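Local atomic coordinates of eukaryotic Translation Initiation 4E (Schistosoma mansoni, PDB entry 3HXI), a protein that binds the 7-methylguanosine cap of mRNA and probably recruits capped messages for translation initiation, an activity that 4E-binding proteins inhibit. Residues Y18-F23 / Y60-Y65; L87-A92 / G132-V137; D97-E102 / L159-T164. One frame throughout, in Å; residues are numbered along the deposited sequence.

Interaction 1: Y18-F23 / Y60-Y65. With GTG (7-methyl-guanosine-5'-triphosphate-5'-guanosine), chain C.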
loop_
_atom_site.group_PDB
_atom_site.type_symbol
_atom_site.label_atom_id
_atom_site.label_comp_id
_atom_site.label_asym_id
_atom_site.label_seq_id
_atom_site.Cartn_x
_atom_site.Cartn_y
_atom_site.Cartn_z
ATOM N N TYR A 18 4.508 -7.470 6.628
ATOM C CA TYR A 18 3.796 -7.928 5.446
ATOM C C TYR A 18 2.761 -8.955 5.875
ATOM O O TYR A 18 3.067 -9.919 6.604
ATOM C CB TYR A 18 4.794 -8.541 4.473
ATOM C CG TYR A 18 4.393 -8.582 3.008
ATOM C CD1 TYR A 18 3.904 -9.755 2.438
ATOM C CD2 TYR A 18 4.573 -7.467 2.174
ATOM C CE1 TYR A 18 3.579 -9.817 1.082
ATOM C CE2 TYR A 18 4.235 -7.516 0.815
ATOM C CZ TYR A 18 3.749 -8.710 0.281
ATOM O OH TYR A 18 3.424 -8.804 -1.057
ATOM N N TYR A 19 1.531 -8.758 5.422
ATOM C CA TYR A 19 0.436 -9.603 5.857
ATOM C C TYR A 19 -0.324 -10.160 4.682
ATOM O O TYR A 19 -0.408 -9.525 3.626
ATOM C CB TYR A 19 -0.574 -8.789 6.688
ATOM C CG TYR A 19 -0.021 -8.050 7.874
ATOM C CD1 TYR A 19 -0.223 -8.533 9.159
ATOM C CD2 TYR A 19 0.675 -6.837 7.717
ATOM C CE1 TYR A 19 0.267 -7.852 10.274
ATOM C CE2 TYR A 19 1.170 -6.151 8.820
ATOM C CZ TYR A 19 0.969 -6.668 10.093
ATOM O OH TYR A 19 1.454 -6.000 11.194
ATOM N N LEU A 20 -0.888 -11.352 4.889
ATOM C CA LEU A 20 -1.858 -11.948 3.973
ATOM C C LEU A 20 -3.219 -11.959 4.608
ATOM O O LEU A 20 -3.374 -12.394 5.750
ATOM C CB LEU A 20 -1.472 -13.404 3.654
ATOM C CG LEU A 20 0.012 -13.671 3.389
ATOM C CD1 LEU A 20 0.241 -15.163 3.128
ATOM C CD2 LEU A 20 0.554 -12.827 2.216
ATOM N N PHE A 21 -4.213 -11.485 3.864
ATOM C CA PHE A 21 -5.608 -11.622 4.262
ATOM C C PHE A 21 -6.206 -12.846 3.571
ATOM O O PHE A 21 -6.301 -12.884 2.356
ATOM C CB PHE A 21 -6.421 -10.362 3.889
ATOM C CG PHE A 21 -7.882 -10.496 4.204
ATOM C CD1 PHE A 21 -8.376 -10.066 5.428
ATOM C CD2 PHE A 21 -8.747 -11.108 3.306
ATOM C CE1 PHE A 21 -9.718 -10.223 5.744
ATOM C CE2 PHE A 21 -10.094 -11.258 3.609
ATOM C CZ PHE A 21 -10.575 -10.837 4.846
ATOM N N GLN A 22 -6.615 -13.845 4.339
ATOM C CA GLN A 22 -7.247 -15.021 3.737
ATOM C C GLN A 22 -8.546 -15.330 4.423
ATOM O O GLN A 22 -8.545 -15.671 5.608
ATOM C CB GLN A 22 -6.321 -16.227 3.848
ATOM C CG GLN A 22 -5.004 -16.102 3.086
ATOM C CD GLN A 22 -4.018 -17.175 3.499
ATOM O OE1 GLN A 22 -3.544 -17.183 4.627
ATOM N NE2 GLN A 22 -3.708 -18.082 2.584
ATOM N N PHE A 23 -9.657 -15.208 3.696
ATOM C CA PHE A 23 -10.965 -15.413 4.312
ATOM C C PHE A 23 -11.208 -16.891 4.585
ATOM O O PHE A 23 -11.034 -17.729 3.704
ATOM C CB PHE A 23 -12.123 -14.871 3.467
ATOM C CG PHE A 23 -13.468 -15.445 3.861
ATOM C CD1 PHE A 23 -14.133 -14.981 5.001
ATOM C CD2 PHE A 23 -14.055 -16.459 3.112
ATOM C CE1 PHE A 23 -15.359 -15.516 5.389
ATOM C CE2 PHE A 23 -15.287 -16.999 3.488
ATOM C CZ PHE A 23 -15.939 -16.521 4.633
ATOM N N TYR A 60 -8.586 -14.629 -6.170
ATOM C CA TYR A 60 -9.462 -13.496 -5.863
ATOM C C TYR A 60 -9.871 -13.462 -4.391
ATOM O O TYR A 60 -10.145 -14.509 -3.788
ATOM C CB TYR A 60 -10.710 -13.502 -6.732
ATOM C CG TYR A 60 -10.465 -13.247 -8.202
ATOM C CD1 TYR A 60 -9.771 -12.116 -8.640
ATOM C CD2 TYR A 60 -10.958 -14.125 -9.161
ATOM C CE1 TYR A 60 -9.559 -11.880 -10.005
ATOM C CE2 TYR A 60 -10.758 -13.897 -10.515
ATOM C CZ TYR A 60 -10.066 -12.777 -10.932
ATOM O OH TYR A 60 -9.880 -12.566 -12.286
ATOM N N GLY A 61 -9.888 -12.259 -3.822
ATOM C CA GLY A 61 -10.309 -12.048 -2.437
ATOM C C GLY A 61 -9.242 -12.303 -1.383
ATOM O O GLY A 61 -9.518 -12.125 -0.183
ATOM N N LYS A 62 -8.052 -12.749 -1.810
ATOM C CA LYS A 62 -6.883 -12.925 -0.923
ATOM C C LYS A 62 -6.005 -11.700 -1.101
ATOM O O LYS A 62 -5.577 -11.413 -2.211
ATOM C CB LYS A 62 -6.089 -14.181 -1.271
ATOM C CG LYS A 62 -4.708 -14.270 -0.565
ATOM C CD LYS A 62 -4.044 -15.640 -0.758
ATOM C CE LYS A 62 -2.518 -15.539 -0.655
ATOM N NZ LYS A 62 -1.889 -16.882 -0.435
ATOM N N ASP A 63 -5.766 -10.965 -0.025
ATOM C CA ASP A 63 -5.192 -9.635 -0.151
ATOM C C ASP A 63 -3.805 -9.566 0.491
ATOM O O ASP A 63 -3.482 -10.369 1.362
ATOM C CB ASP A 63 -6.128 -8.585 0.476
ATOM C CG ASP A 63 -7.510 -8.532 -0.188
ATOM O OD1 ASP A 63 -7.672 -9.107 -1.266
ATOM O OD2 ASP A 63 -8.447 -7.899 0.367
ATOM N N LEU A 64 -3.010 -8.592 0.053
ATOM C CA LEU A 64 -1.672 -8.341 0.574
ATOM C C LEU A 64 -1.656 -6.955 1.219
ATOM O O LEU A 64 -2.137 -5.980 0.621
ATOM C CB LEU A 64 -0.649 -8.370 -0.558
ATOM C CG LEU A 64 -0.686 -9.566 -1.512
ATOM C CD1 LEU A 64 0.303 -9.336 -2.682
ATOM C CD2 LEU A 64 -0.377 -10.852 -0.749
ATOM N N TYR A 65 -1.113 -6.886 2.434
ATOM C CA TYR A 65 -1.000 -5.629 3.194
ATOM C C TYR A 65 0.451 -5.413 3.581
ATOM O O TYR A 65 1.073 -6.322 4.158
ATOM C CB TYR A 65 -1.835 -5.710 4.489
ATOM C CG TYR A 65 -3.342 -5.577 4.312
ATOM C CD1 TYR A 65 -3.999 -4.383 4.669
ATOM C CD2 TYR A 65 -4.110 -6.632 3.785
ATOM C CE1 TYR A 65 -5.379 -4.242 4.503
ATOM C CE2 TYR A 65 -5.493 -6.504 3.618
ATOM C CZ TYR A 65 -6.120 -5.301 3.983
ATOM O OH TYR A 65 -7.489 -5.131 3.812
HETATM P PA GTG C . -12.963 -4.870 1.256
HETATM O O1A GTG C . -12.368 -6.246 1.121
HETATM O O2A GTG C . -12.105 -3.624 1.243
HETATM O O3A GTG C . -14.164 -4.616 0.220
HETATM P PB GTG C . -14.599 -5.457 -1.058
HETATM O O1B GTG C . -13.439 -5.668 -1.999
HETATM O O2B GTG C . -15.867 -4.779 -1.568
HETATM O O3B GTG C . -15.058 -6.832 -0.362
HETATM N N9A GTG C . -12.998 -4.517 6.603
HETATM C C8A GTG C . -12.131 -4.065 5.691
HETATM N N7A GTG C . -11.144 -3.393 6.326
HETATM C C7X GTG C . -10.001 -2.755 5.627
HETATM C C5A GTG C . -11.411 -3.434 7.634
HETATM C C6A GTG C . -10.729 -2.904 8.735
HETATM O O6A GTG C . -9.663 -2.254 8.630
HETATM N N1A GTG C . -11.269 -3.096 9.965
HETATM C C2A GTG C . -12.430 -3.811 10.104
HETATM N N2A GTG C . -12.983 -4.021 11.312
HETATM N N3A GTG C . -13.081 -4.324 9.035
HETATM C C4A GTG C . -12.573 -4.145 7.804
HETATM O O5D GTG C . -13.715 -4.856 2.650
HETATM C C5D GTG C . -14.728 -5.825 2.898
HETATM C C4D GTG C . -15.203 -5.693 4.327
HETATM O O4D GTG C . -14.142 -6.070 5.193
HETATM C C3D GTG C . -15.569 -4.278 4.728
HETATM O O3D GTG C . -16.890 -3.944 4.309
HETATM C C2D GTG C . -15.421 -4.345 6.229
HETATM O O2D GTG C . -16.593 -4.939 6.808
HETATM C C1D GTG C . -14.241 -5.297 6.389
HETATM P PG GTG C . -15.444 -8.210 -1.093
HETATM O O1G GTG C . -14.896 -8.318 -2.480
HETATM O O2G GTG C . -16.918 -8.477 -0.845
HETATM O O5E GTG C . -14.630 -9.228 -0.151
HETATM C C5E GTG C . -13.208 -9.303 -0.237
HETATM C C4E GTG C . -12.696 -10.399 0.675
HETATM O O4E GTG C . -13.008 -10.054 2.029
HETATM C C3E GTG C . -13.364 -11.739 0.428
HETATM O O3E GTG C . -12.424 -12.754 0.819
HETATM C C2E GTG C . -14.528 -11.770 1.408
HETATM O O2E GTG C . -14.927 -13.104 1.763
HETATM C C1E GTG C . -13.903 -11.036 2.586
HETATM N N9B GTG C . -14.811 -10.303 3.492
HETATM C C8B GTG C . -15.577 -9.256 2.857
HETATM N N7B GTG C . -16.304 -8.715 4.001
HETATM C C5B GTG C . -15.913 -9.394 5.121
HETATM C C6B GTG C . -16.282 -9.295 6.545
HETATM O O6B GTG C . -17.126 -8.418 6.873
HETATM N N1B GTG C . -15.703 -10.166 7.420
HETATM C C2B GTG C . -14.785 -11.109 7.013
HETATM N N2B GTG C . -14.212 -11.961 7.899
HETATM N N3B GTG C . -14.402 -11.248 5.720
HETATM C C4B GTG C . -14.918 -10.428 4.783
HETATM O O HOH W 1 -9.280 -14.607 0.953
#

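Interaction 2: L87-A92 / G132-V137. With GTG (7-methyl-guanosine-5'-triphosphate-5'-guanosine), chain C.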
loop_
_atom_site.group_PDB
_atom_site.type_symbol
_atom_site.label_atom_id
_atom_site.label_comp_id
_atom_site.label_asym_id
_atom_site.label_seq_id
_atom_site.Cartn_x
_atom_site.Cartn_y
_atom_site.Cartn_z
ATOM N N LEU A 87 -7.087 5.320 -3.464
ATOM C CA LEU A 87 -7.595 4.104 -4.092
ATOM C C LEU A 87 -7.314 4.084 -5.592
ATOM O O LEU A 87 -7.618 5.044 -6.315
ATOM C CB LEU A 87 -9.098 3.946 -3.814
ATOM C CG LEU A 87 -9.746 2.774 -4.570
ATOM C CD1 LEU A 87 -9.374 1.456 -3.931
ATOM C CD2 LEU A 87 -11.238 2.973 -4.605
ATOM N N ILE A 88 -6.725 2.978 -6.045
ATOM C CA ILE A 88 -6.337 2.823 -7.452
ATOM C C ILE A 88 -7.134 1.661 -8.031
ATOM O O ILE A 88 -7.020 0.538 -7.541
ATOM C CB ILE A 88 -4.839 2.462 -7.596
ATOM C CG1 ILE A 88 -3.936 3.580 -7.051
ATOM C CG2 ILE A 88 -4.485 2.176 -9.090
ATOM C CD1 ILE A 88 -2.594 3.053 -6.545
ATOM N N ASN A 89 -7.947 1.939 -9.053
ATOM C CA ASN A 89 -8.708 0.903 -9.718
ATOM C C ASN A 89 -7.920 0.383 -10.893
ATOM O O ASN A 89 -7.649 1.112 -11.861
ATOM C CB ASN A 89 -10.066 1.417 -10.173
ATOM C CG ASN A 89 -10.974 1.763 -9.009
ATOM O OD1 ASN A 89 -11.029 1.039 -8.016
ATOM N ND2 ASN A 89 -11.685 2.871 -9.127
ATOM N N VAL A 90 -7.540 -0.879 -10.794
ATOM C CA VAL A 90 -6.704 -1.531 -11.799
ATOM C C VAL A 90 -7.522 -1.768 -13.053
ATOM O O VAL A 90 -8.678 -2.192 -12.968
ATOM C CB VAL A 90 -6.174 -2.878 -11.268
ATOM C CG1 VAL A 90 -5.432 -3.663 -12.357
ATOM C CG2 VAL A 90 -5.290 -2.643 -10.063
ATOM N N THR A 91 -6.923 -1.459 -14.206
ATOM C CA THR A 91 -7.526 -1.746 -15.501
ATOM C C THR A 91 -6.985 -3.060 -16.096
ATOM O O THR A 91 -5.892 -3.542 -15.736
ATOM C CB THR A 91 -7.334 -0.576 -16.492
ATOM O OG1 THR A 91 -5.952 -0.452 -16.856
ATOM C CG2 THR A 91 -7.815 0.747 -15.878
ATOM N N ALA A 92 -7.760 -3.633 -17.017
ATOM C CA ALA A 92 -7.391 -4.903 -17.649
ATOM C C ALA A 92 -6.006 -4.891 -18.295
ATOM O O ALA A 92 -5.337 -5.905 -18.303
ATOM C CB ALA A 92 -8.448 -5.345 -18.662
ATOM N N GLY A 132 -12.723 -6.154 -10.714
ATOM C CA GLY A 132 -11.700 -5.123 -10.901
ATOM C C GLY A 132 -10.895 -5.015 -9.616
ATOM O O GLY A 132 -11.455 -4.774 -8.534
ATOM N N SER A 133 -9.590 -5.216 -9.744
ATOM C CA SER A 133 -8.672 -5.261 -8.606
ATOM C C SER A 133 -8.389 -3.837 -8.138
ATOM O O SER A 133 -8.706 -2.866 -8.839
ATOM C CB SER A 133 -7.373 -6.012 -8.991
ATOM O OG SER A 133 -7.629 -7.387 -9.315
ATOM N N LYS A 134 -7.849 -3.713 -6.923
ATOM C CA LYS A 134 -7.640 -2.411 -6.314
ATOM C C LYS A 134 -6.280 -2.396 -5.629
ATOM O O LYS A 134 -5.893 -3.377 -4.989
ATOM C CB LYS A 134 -8.727 -2.125 -5.276
ATOM C CG LYS A 134 -10.148 -2.025 -5.852
ATOM C CD LYS A 134 -11.159 -1.914 -4.743
ATOM C CE LYS A 134 -11.444 -3.295 -4.093
ATOM N NZ LYS A 134 -12.705 -3.253 -3.289
ATOM N N LEU A 135 -5.562 -1.288 -5.766
ATOM C CA LEU A 135 -4.376 -1.043 -4.944
ATOM C C LEU A 135 -4.689 0.206 -4.139
ATOM O O LEU A 135 -5.360 1.104 -4.649
ATOM C CB LEU A 135 -3.136 -0.788 -5.800
ATOM C CG LEU A 135 -2.273 -1.958 -6.288
ATOM C CD1 LEU A 135 -2.930 -2.631 -7.508
ATOM C CD2 LEU A 135 -0.868 -1.471 -6.675
ATOM N N SER A 136 -4.188 0.276 -2.915
ATOM C CA SER A 136 -4.492 1.399 -2.031
ATOM C C SER A 136 -3.223 1.779 -1.292
ATOM O O SER A 136 -2.391 0.924 -1.018
ATOM C CB SER A 136 -5.537 0.983 -0.995
ATOM O OG SER A 136 -6.818 0.855 -1.571
ATOM N N VAL A 137 -3.099 3.055 -0.948
ATOM C CA VAL A 137 -2.093 3.493 0.004
ATOM C C VAL A 137 -2.838 4.204 1.122
ATOM O O VAL A 137 -3.569 5.161 0.877
ATOM C CB VAL A 137 -1.084 4.453 -0.617
ATOM C CG1 VAL A 137 -0.208 5.095 0.478
ATOM C CG2 VAL A 137 -0.244 3.742 -1.659
HETATM P PA GTG C . -12.963 -4.870 1.256
HETATM O O1A GTG C . -12.368 -6.246 1.121
HETATM O O2A GTG C . -12.105 -3.624 1.243
HETATM O O3A GTG C . -14.164 -4.616 0.220
HETATM P PB GTG C . -14.599 -5.457 -1.058
HETATM O O1B GTG C . -13.439 -5.668 -1.999
HETATM O O2B GTG C . -15.867 -4.779 -1.568
HETATM O O3B GTG C . -15.058 -6.832 -0.362
HETATM N N9A GTG C . -12.998 -4.517 6.603
HETATM C C8A GTG C . -12.131 -4.065 5.691
HETATM N N7A GTG C . -11.144 -3.393 6.326
HETATM C C7X GTG C . -10.001 -2.755 5.627
HETATM C C5A GTG C . -11.411 -3.434 7.634
HETATM C C6A GTG C . -10.729 -2.904 8.735
HETATM O O6A GTG C . -9.663 -2.254 8.630
HETATM N N1A GTG C . -11.269 -3.096 9.965
HETATM C C2A GTG C . -12.430 -3.811 10.104
HETATM N N2A GTG C . -12.983 -4.021 11.312
HETATM N N3A GTG C . -13.081 -4.324 9.035
HETATM C C4A GTG C . -12.573 -4.145 7.804
HETATM O O5D GTG C . -13.715 -4.856 2.650
HETATM C C5D GTG C . -14.728 -5.825 2.898
HETATM C C4D GTG C . -15.203 -5.693 4.327
HETATM O O4D GTG C . -14.142 -6.070 5.193
HETATM C C3D GTG C . -15.569 -4.278 4.728
HETATM O O3D GTG C . -16.890 -3.944 4.309
HETATM C C2D GTG C . -15.421 -4.345 6.229
HETATM O O2D GTG C . -16.593 -4.939 6.808
HETATM C C1D GTG C . -14.241 -5.297 6.389
HETATM P PG GTG C . -15.444 -8.210 -1.093
HETATM O O1G GTG C . -14.896 -8.318 -2.480
HETATM O O2G GTG C . -16.918 -8.477 -0.845
HETATM O O5E GTG C . -14.630 -9.228 -0.151
HETATM C C5E GTG C . -13.208 -9.303 -0.237
HETATM C C4E GTG C . -12.696 -10.399 0.675
HETATM O O4E GTG C . -13.008 -10.054 2.029
HETATM C C3E GTG C . -13.364 -11.739 0.428
HETATM O O3E GTG C . -12.424 -12.754 0.819
HETATM C C2E GTG C . -14.528 -11.770 1.408
HETATM O O2E GTG C . -14.927 -13.104 1.763
HETATM C C1E GTG C . -13.903 -11.036 2.586
HETATM N N9B GTG C . -14.811 -10.303 3.492
HETATM C C8B GTG C . -15.577 -9.256 2.857
HETATM N N7B GTG C . -16.304 -8.715 4.001
HETATM C C5B GTG C . -15.913 -9.394 5.121
HETATM C C6B GTG C . -16.282 -9.295 6.545
HETATM O O6B GTG C . -17.126 -8.418 6.873
HETATM N N1B GTG C . -15.703 -10.166 7.420
HETATM C C2B GTG C . -14.785 -11.109 7.013
HETATM N N2B GTG C . -14.212 -11.961 7.899
HETATM N N3B GTG C . -14.402 -11.248 5.720
HETATM C C4B GTG C . -14.918 -10.428 4.783
#

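Interaction 3: D97-E102 / L159-T164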
loop_
_atom_site.group_PDB
_atom_site.type_symbol
_atom_site.label_atom_id
_atom_site.label_comp_id
_atom_site.label_asym_id
_atom_site.label_seq_id
_atom_site.Cartn_x
_atom_site.Cartn_y
_atom_site.Cartn_z
ATOM N N ASP A 97 1.724 -7.044 -11.090
ATOM C CA ASP A 97 3.072 -7.280 -10.549
ATOM C C ASP A 97 3.898 -5.991 -10.574
ATOM O O ASP A 97 4.541 -5.657 -9.585
ATOM C CB ASP A 97 3.802 -8.352 -11.348
ATOM C CG ASP A 97 3.274 -9.752 -11.092
ATOM O OD1 ASP A 97 2.540 -9.967 -10.103
ATOM O OD2 ASP A 97 3.621 -10.651 -11.892
ATOM N N PHE A 98 3.873 -5.285 -11.715
ATOM C CA PHE A 98 4.526 -3.969 -11.889
ATOM C C PHE A 98 3.944 -2.949 -10.902
ATOM O O PHE A 98 4.695 -2.268 -10.181
ATOM C CB PHE A 98 4.368 -3.484 -13.349
ATOM C CG PHE A 98 4.881 -2.091 -13.595
ATOM C CD1 PHE A 98 6.248 -1.866 -13.825
ATOM C CD2 PHE A 98 4.007 -1.003 -13.593
ATOM C CE1 PHE A 98 6.731 -0.564 -14.042
ATOM C CE2 PHE A 98 4.468 0.301 -13.815
ATOM C CZ PHE A 98 5.831 0.527 -14.039
ATOM N N LEU A 99 2.620 -2.843 -10.864
ATOM C CA LEU A 99 1.961 -1.873 -9.969
ATOM C C LEU A 99 2.376 -2.082 -8.512
ATOM O O LEU A 99 2.738 -1.132 -7.820
ATOM C CB LEU A 99 0.429 -1.974 -10.053
ATOM C CG LEU A 99 -0.239 -1.507 -11.352
ATOM C CD1 LEU A 99 -1.753 -1.688 -11.252
ATOM C CD2 LEU A 99 0.104 -0.037 -11.672
ATOM N N TRP A 100 2.308 -3.326 -8.061
ATOM C CA TRP A 100 2.657 -3.656 -6.667
ATOM C C TRP A 100 4.122 -3.415 -6.386
ATOM O O TRP A 100 4.459 -2.768 -5.403
ATOM C CB TRP A 100 2.296 -5.098 -6.360
ATOM C CG TRP A 100 2.301 -5.492 -4.907
ATOM C CD1 TRP A 100 2.954 -6.558 -4.373
ATOM C CD2 TRP A 100 1.604 -4.855 -3.814
ATOM N NE1 TRP A 100 2.709 -6.638 -3.008
ATOM C CE2 TRP A 100 1.891 -5.602 -2.644
ATOM C CE3 TRP A 100 0.777 -3.731 -3.708
ATOM C CZ2 TRP A 100 1.375 -5.255 -1.370
ATOM C CZ3 TRP A 100 0.260 -3.379 -2.436
ATOM C CH2 TRP A 100 0.569 -4.148 -1.288
ATOM N N ASP A 101 5.004 -3.920 -7.249
ATOM C CA ASP A 101 6.444 -3.698 -7.053
ATOM C C ASP A 101 6.836 -2.212 -7.066
ATOM O O ASP A 101 7.618 -1.790 -6.239
ATOM C CB ASP A 101 7.276 -4.440 -8.099
ATOM C CG ASP A 101 7.229 -5.957 -7.934
ATOM O OD1 ASP A 101 6.729 -6.457 -6.891
ATOM O OD2 ASP A 101 7.712 -6.655 -8.872
ATOM N N GLU A 102 6.296 -1.429 -8.001
ATOM C CA GLU A 102 6.605 0.006 -8.056
ATOM C C GLU A 102 6.078 0.714 -6.809
ATOM O O GLU A 102 6.736 1.618 -6.248
ATOM C CB GLU A 102 5.978 0.657 -9.296
ATOM C CG GLU A 102 6.605 0.214 -10.626
ATOM C CD GLU A 102 8.113 0.457 -10.674
ATOM O OE1 GLU A 102 8.585 1.555 -10.296
ATOM O OE2 GLU A 102 8.818 -0.450 -11.137
ATOM N N LEU A 159 3.522 4.774 -10.646
ATOM C CA LEU A 159 2.725 3.657 -11.155
ATOM C C LEU A 159 2.275 3.844 -12.601
ATOM O O LEU A 159 1.675 2.942 -13.183
ATOM C CB LEU A 159 1.565 3.352 -10.225
ATOM C CG LEU A 159 1.878 2.484 -9.001
ATOM C CD1 LEU A 159 3.031 3.040 -8.124
ATOM C CD2 LEU A 159 0.621 2.324 -8.171
ATOM N N GLU A 160 2.609 5.009 -13.176
ATOM C CA GLU A 160 2.288 5.344 -14.567
ATOM C C GLU A 160 0.778 5.199 -14.798
ATOM O O GLU A 160 0.325 4.594 -15.777
ATOM C CB GLU A 160 3.112 4.490 -15.555
ATOM C CG GLU A 160 4.627 4.514 -15.271
ATOM C CD GLU A 160 5.471 3.824 -16.340
ATOM O OE1 GLU A 160 4.915 3.197 -17.261
ATOM O OE2 GLU A 160 6.716 3.919 -16.260
ATOM N N LEU A 161 0.011 5.763 -13.866
ATOM C CA LEU A 161 -1.441 5.664 -13.881
ATOM C C LEU A 161 -2.086 6.729 -14.745
ATOM O O LEU A 161 -1.671 7.885 -14.749
ATOM C CB LEU A 161 -2.013 5.784 -12.470
ATOM C CG LEU A 161 -1.534 4.824 -11.392
ATOM C CD1 LEU A 161 -2.263 5.125 -10.083
ATOM C CD2 LEU A 161 -1.748 3.353 -11.781
ATOM N N GLU A 162 -3.137 6.323 -15.443
ATOM C CA GLU A 162 -3.852 7.230 -16.317
ATOM C C GLU A 162 -5.207 7.619 -15.743
ATOM O O GLU A 162 -5.569 8.797 -15.745
ATOM C CB GLU A 162 -3.946 6.622 -17.719
ATOM C CG GLU A 162 -2.661 6.891 -18.512
ATOM C CD GLU A 162 -2.550 6.081 -19.776
ATOM O OE1 GLU A 162 -3.516 6.076 -20.569
ATOM O OE2 GLU A 162 -1.489 5.450 -19.980
ATOM N N ASP A 163 -5.930 6.636 -15.220
ATOM C CA ASP A 163 -7.250 6.860 -14.670
ATOM C C ASP A 163 -7.172 7.607 -13.346
ATOM O O ASP A 163 -6.152 7.542 -12.637
ATOM C CB ASP A 163 -7.982 5.536 -14.471
ATOM C CG ASP A 163 -8.308 4.857 -15.771
ATOM O OD1 ASP A 163 -7.962 5.413 -16.822
ATOM O OD2 ASP A 163 -8.930 3.790 -15.744
ATOM N N THR A 164 -8.270 8.289 -13.029
ATOM C CA THR A 164 -8.398 9.048 -11.797
ATOM C C THR A 164 -8.231 8.160 -10.576
ATOM O O THR A 164 -8.811 7.051 -10.503
ATOM C CB THR A 164 -9.783 9.715 -11.719
ATOM O OG1 THR A 164 -9.935 10.587 -12.836
ATOM C CG2 THR A 164 -9.951 10.507 -10.415
#

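Interaction 1: Y18-F23 / Y60-Y65
The ring of Phe-21 is met at its edge, in plane, by the backbone O of Gly-61, with CD2 of Phe-21 3.7 Å from that oxygen. Cap-analogue atom O3E also lies at the edge in plane, and Trp-29 meets the ring with the two planes at about 30°. Tyr-19 is likewise touched edge-on, in plane, by the carbonyl O of Tyr-65, whereas the ring of Phe-23 carries ribose hydroxyl O2E of the cap analogue over one face, offset toward the rim. Tyr-19 and Phe-21 lie on strand 11-21, which pairs antiparallel with strand 63-68 in the curved sheet of the eIF4E fold; Phe-23 follows in the loop. The short strand axes come within 4.8 Å at 157°. Tyr-19/Tyr-65 and Phe-21/Asp-63 are hydrogen-bonded pairs, and Leu-20/Leu-64 is the non-hydrogen-bonded pair between them. Four backbone bonds join the strands, among them Phe-21 N to Asp-63 O at 2.8 Å.

Side chains alternate between the sheet faces. On the face of Tyr-19, Phe-21, Asp-63 and Tyr-65, the first torsion of Phe-21 (chi1 176°) sets CG anti to the backbone N, and the ring extends to the cap analogue, CE2 lying 3.5 Å from O4E. Asp-63 there is held from outside the pair, by a salt bridge to Arg-129 and a hydrogen bond from Gln-127. On the other face Leu-20 and Leu-64 lie side by side, CD2 to CD2 3.7 Å, and Tyr-18 OH rests on Leu-64 CD1 while hydrogen-bonding to Trp-100.

Beyond the paired residues, a water accepts from Phe-23 N and donates to Gly-61 O; this same carbonyl accepts a hydrogen bond from cap-analogue O3E at 3.1 Å.

Interaction 2: L87-A92 / G132-V137
Strands 84-89 and 134-139 are antiparallel neighbours in the eIF4E sheet, with Lys-134 in the ligand pocket for the cap's triphosphate. Their local axes approach to 4.7 Å at 162°. Ile-88 and Leu-135 form the hydrogen-bonded pair: Ile-88 N reaches Leu-135 O at 2.7 Å, and Leu-135 N returns to Ile-88 O. Past the end of strand 84-89, Val-90 N still bonds to Ser-133 O, but from above the carbonyl plane, 38° out of it.

The face with Leu-87, Asn-89, Lys-134 and Ser-136 sends Lys-134 to the ligand. This lysine starts with CG beside its backbone N and bends at chi3 (-79°), which carries NZ to phosphate oxygen O1B of the cap analogue at 2.8 Å. Its aliphatic part packs across Leu-87 CD1, which also touches Ser-136 OG, and beside Asn-89, whose OD1 faces CG of the lysine.

On the face of Ile-88 and Leu-135, Ile-88 CD1 rests on Leu-135 CB; Val-90, just beyond the strand, brings CG2 to Leu-135 CD1 at 3.5 Å, closer than usual for two carbons. This apolar side meets helix 96-108 through Leu-99 and helix 145-159 through Ile-155, while strands 121-127 and 166-169 flank the pair within the sheet.

Interaction 3: D97-E102 / L159-T164
Phe-98 and Glu-160 approach at about a right angle, with ring and carboxylate planes 63° apart; ring atom CZ lies 4.0 Å from Glu-160 CD. The same ring receives the backbone O of Leu-159 at its edge, in plane, 3.9 Å from CE2. One of its faces is occupied from within the helix by Glu-102 CG, 3.4 Å above the plane and offset toward the rim, which probably limits how the ring can turn.

Leu-99 supplies the apolar centre. Its chi1 of -69° puts CG beside the backbone N; CD1 runs on anti, and the other methyl, CD2, touches both the backbone O of Leu-159, at 3.7 Å, and CD2 of Leu-161, at 3.9 Å. Leu-159 CB packs on Leu-99 CD2, and its CD1 lies 4.0 Å from Glu-102 CB. The carboxylate of Glu-102 turns outside the two segments, to a basic side chain of the bound peptide.

No hydrogen bond joins the segments. Apolar packing, with Leu-99 and Leu-159 at its centre and Phe-98 beside them, joins the side of helix 96-108 to the end of helix 145-159, where Glu-160 has positive phi (55°) and two bonds run back into the last turn, a Schellman motif.

Interactions 1 and 2 are separate strand pairs of one antiparallel sheet, with centres 15 Å apart and nearest atoms about 5 Å apart; strand 121-127 lies between them. They do not touch, but both reach the cap analogue, the first at its ribose and guanine portions and the second at a phosphate. Interaction 3 lies on the helix-bearing side of the sheet, where acidic side chains of helix 96-108 meet the bound peptide. Its centre is 9 Å from that of interaction 2, and the two pack together: Leu-135 CD2 on Leu-99 CB and Ile-88 CD1 on Leu-159 CD2, each at 3.7 Å. A probable hydrogen bond between Tyr-18 OH and Trp-100 NE1, 3.0 Å apart, joins interaction 1 to interaction 3.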